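Local coordinates for protein alpha-1,4-endofucoidanase (Mariniflexile fucanivorans, PDB 6DNS) that cleaves fucoidan internally at alpha-1,4 linkages as a retaining glycoside hydrolase of family 107, at residues P431-G436 against L513-H518. Residues are numbered along the deposited sequence; the frame is centred on the assembly and turned at random.
Sequences PAIYPG and LEVISH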
ATOM      1  N   PRO A 431      14.267  14.619   2.889  1.00 29.30           N
ATOM      2  CA  PRO A 431      15.349  13.635   2.729  1.00 29.56           C
ATOM      3  C   PRO A 431      16.148  13.376   4.007  1.00 29.76           C
ATOM      4  O   PRO A 431      16.151  14.206   4.917  1.00 29.79           O
ATOM      5  CB  PRO A 431      16.253  14.274   1.669  1.00 29.55           C
ATOM      6  CG  PRO A 431      15.338  15.120   0.862  1.00 29.49           C
ATOM      7  CD  PRO A 431      14.294  15.630   1.812  1.00 29.45           C
ATOM      8  N   ALA A 432      16.816  12.228   4.057  1.00 30.30           N
ATOM      9  CA  ALA A 432      17.617  11.842   5.220  1.00 31.00           C
ATOM     10  C   ALA A 432      18.879  12.700   5.337  1.00 31.70           C
ATOM     11  O   ALA A 432      19.396  13.196   4.332  1.00 31.47           O
ATOM     12  CB  ALA A 432      17.989  10.368   5.139  1.00 31.03           C
ATOM     13  N   ILE A 433      19.361  12.858   6.571  1.00 32.35           N
ATOM     14  CA  ILE A 433      20.594  13.600   6.850  1.00 32.45           C
ATOM     15  C   ILE A 433      21.765  12.663   6.568  1.00 32.77           C
ATOM     16  O   ILE A 433      21.809  11.548   7.092  1.00 33.21           O
ATOM     17  CB  ILE A 433      20.688  14.083   8.326  1.00 32.59           C
ATOM     18  CG1 ILE A 433      19.448  14.886   8.746  1.00 32.77           C
ATOM     19  CG2 ILE A 433      21.937  14.936   8.551  1.00 32.53           C
ATOM     20  CD1 ILE A 433      19.425  15.232  10.221  1.00 32.75           C
ATOM     21  N   TYR A 434      22.701  13.122   5.737  1.00 32.98           N
ATOM     22  CA  TYR A 434      23.969  12.433   5.501  1.00 32.93           C
ATOM     23  C   TYR A 434      25.078  13.266   6.150  1.00 33.22           C
ATOM     24  O   TYR A 434      25.447  14.313   5.607  1.00 33.17           O
ATOM     25  CB  TYR A 434      24.225  12.282   3.999  1.00 32.89           C
ATOM     26  CG  TYR A 434      23.323  11.270   3.328  1.00 32.73           C
ATOM     27  CD1 TYR A 434      22.004  11.591   2.999  1.00 32.66           C
ATOM     28  CD2 TYR A 434      23.784   9.991   3.020  1.00 32.50           C
ATOM     29  CE1 TYR A 434      21.172  10.665   2.383  1.00 32.72           C
ATOM     30  CE2 TYR A 434      22.959   9.057   2.407  1.00 32.59           C
ATOM     31  CZ  TYR A 434      21.654   9.398   2.089  1.00 32.60           C
ATOM     32  OH  TYR A 434      20.834   8.477   1.481  1.00 32.62           O
ATOM     33  N   PRO A 435      25.595  12.829   7.323  1.00 33.42           N
ATOM     34  CA  PRO A 435      26.642  13.588   8.027  1.00 33.63           C
ATOM     35  C   PRO A 435      27.859  13.901   7.151  1.00 33.82           C
ATOM     36  O   PRO A 435      28.434  12.989   6.550  1.00 33.70           O
ATOM     37  CB  PRO A 435      27.034  12.661   9.186  1.00 33.82           C
ATOM     38  CG  PRO A 435      25.825  11.834   9.432  1.00 33.80           C
ATOM     39  CD  PRO A 435      25.180  11.638   8.093  1.00 33.63           C
ATOM     40  N   GLY A 436      28.213  15.184   7.057  1.00 34.08           N
ATOM     41  CA  GLY A 436      29.336  15.640   6.231  1.00 34.03           C
ATOM     42  C   GLY A 436      28.975  16.104   4.826  1.00 34.07           C
ATOM     43  O   GLY A 436      29.667  16.959   4.267  1.00 33.84           O
ATOM     44  N   LEU A 513      13.302  14.918  10.431  1.00 36.76           N
ATOM     45  CA  LEU A 513      14.644  14.793   9.863  1.00 36.91           C
ATOM     46  C   LEU A 513      15.390  13.692  10.608  1.00 36.98           C
ATOM     47  O   LEU A 513      15.647  13.820  11.807  1.00 36.74           O
ATOM     48  CB  LEU A 513      15.411  16.118   9.975  1.00 36.96           C
ATOM     49  CG  LEU A 513      15.460  17.028   8.744  1.00 37.13           C
ATOM     50  CD1 LEU A 513      16.188  18.321   9.086  1.00 37.05           C
ATOM     51  CD2 LEU A 513      16.126  16.342   7.559  1.00 36.94           C
ATOM     52  N   GLU A 514      15.726  12.619   9.892  1.00 37.20           N
ATOM     53  CA  GLU A 514      16.420  11.467  10.465  1.00 37.93           C
ATOM     54  C   GLU A 514      17.784  11.287   9.813  1.00 37.98           C
ATOM     55  O   GLU A 514      17.950  11.565   8.624  1.00 38.02           O
ATOM     56  CB  GLU A 514      15.593  10.198  10.258  1.00 38.67           C
ATOM     57  CG  GLU A 514      14.181  10.273  10.822  1.00 39.37           C
ATOM     58  CD  GLU A 514      13.461   8.934  10.815  1.00 39.94           C
ATOM     59  OE1 GLU A 514      13.918   7.995  10.126  1.00 40.46           O
ATOM     60  OE2 GLU A 514      12.428   8.821  11.507  1.00 40.50           O
ATOM     61  N   VAL A 515      18.751  10.812  10.596  1.00 38.22           N
ATOM     62  CA  VAL A 515      20.097  10.524  10.094  1.00 38.23           C
ATOM     63  C   VAL A 515      20.085   9.171   9.386  1.00 38.54           C
ATOM     64  O   VAL A 515      19.430   8.231   9.843  1.00 38.14           O
ATOM     65  CB  VAL A 515      21.148  10.544  11.229  1.00 38.23           C
ATOM     66  CG1 VAL A 515      22.535  10.169  10.708  1.00 38.19           C
ATOM     67  CG2 VAL A 515      21.174  11.919  11.888  1.00 38.19           C
ATOM     68  N   ILE A 516      20.804   9.092   8.265  1.00 39.00           N
ATOM     69  CA  ILE A 516      20.863   7.875   7.446  1.00 39.44           C
ATOM     70  C   ILE A 516      21.520   6.709   8.198  1.00 39.60           C
ATOM     71  O   ILE A 516      22.491   6.897   8.933  1.00 39.65           O
ATOM     72  CB  ILE A 516      21.591   8.128   6.092  1.00 39.53           C
ATOM     73  CG1 ILE A 516      21.382   6.964   5.106  1.00 39.74           C
ATOM     74  CG2 ILE A 516      23.084   8.384   6.290  1.00 39.73           C
ATOM     75  CD1 ILE A 516      19.946   6.754   4.667  1.00 39.72           C
ATOM     76  N   SER A 517      20.953   5.517   8.012  1.00 40.49           N
ATOM     77  CA  SER A 517      21.482   4.272   8.563  1.00 40.89           C
ATOM     78  C   SER A 517      22.002   3.423   7.404  1.00 41.07           C
ATOM     79  O   SER A 517      21.213   2.848   6.650  1.00 40.79           O
ATOM     80  CB  SER A 517      20.381   3.528   9.326  1.00 40.88           C
ATOM     81  OG  SER A 517      20.825   2.262   9.780  1.00 41.01           O
ATOM     82  N   HIS A 518      23.325   3.355   7.265  1.00 41.64           N
ATOM     83  CA  HIS A 518      23.957   2.625   6.161  1.00 42.32           C
ATOM     84  C   HIS A 518      23.809   1.110   6.351  1.00 43.36           C
ATOM     85  O   HIS A 518      23.735   0.638   7.487  1.00 43.47           O
ATOM     86  CB  HIS A 518      25.440   2.994   6.042  1.00 42.03           C
ATOM     87  CG  HIS A 518      25.678   4.436   5.717  1.00 41.63           C
ATOM     88  ND1 HIS A 518      25.234   5.019   4.549  1.00 41.31           N
ATOM     89  CD2 HIS A 518      26.320   5.410   6.404  1.00 41.34           C
ATOM     90  CE1 HIS A 518      25.587   6.291   4.534  1.00 41.19           C
ATOM     91  NE2 HIS A 518      26.248   6.555   5.646  1.00 41.22           N
TER
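The carbonyl oxygen of Glu-514 accepts the backbone N-H of Ile-433 over 2.8 Å, almost straight at 174°, and the CA of Ala-432 adds a weaker C-H contact to the same oxygen. In return, the N of Ile-516 donates to the O of Ile-433 at 2.9 Å. Both bonds of Ile-433 thus reach the neighbours of Val-515, the pattern of a single parallel beta bridge. It ties the start of the putative Ig domain to its end. On the side of Ile-433 the contact is aliphatic, as suits a buried place: its CG1 meets CD2 of Leu-513 at 3.8 Å, the two side chains crossing at about a right angle, while its CD1 approaches CG2 of Val-515. Trp-469 and Tyr-494 continue this core around Ile-433. Pro-435 brings its ring carbon CG against CG1 of Val-515 (3.9 Å), an apolar use for a residue with no N-H to offer the bridge.

Across the bridge, Ile-516 packs against one face of the Tyr-434 ring. Its CG1, anti to the backbone N (chi1 -167°), runs along the ring toward CE2 and CZ, while the other branch, CG2, lies over the face in a CH-pi contact, 4.1 Å from the centroid. An alanine instead of Tyr-434 is likely to leave Ile-516 without this aromatic cover and open a gap beside it. The chain then runs on toward the next Ig-like domain, where the ND1 of His-518 bonds to the hydroxyl of Tyr-559 and its ring meets Phe-561. The Tyr-434 side chain also lies near that junction, about 5 Å from that of Glu-562, seen to bind calcium in this protein though not in this model. A tyrosine suits this partly exposed place, pairing a broad apolar face with a polar end: CD1 of Ile-516 lies 3.7 Å from the OH of Tyr-434.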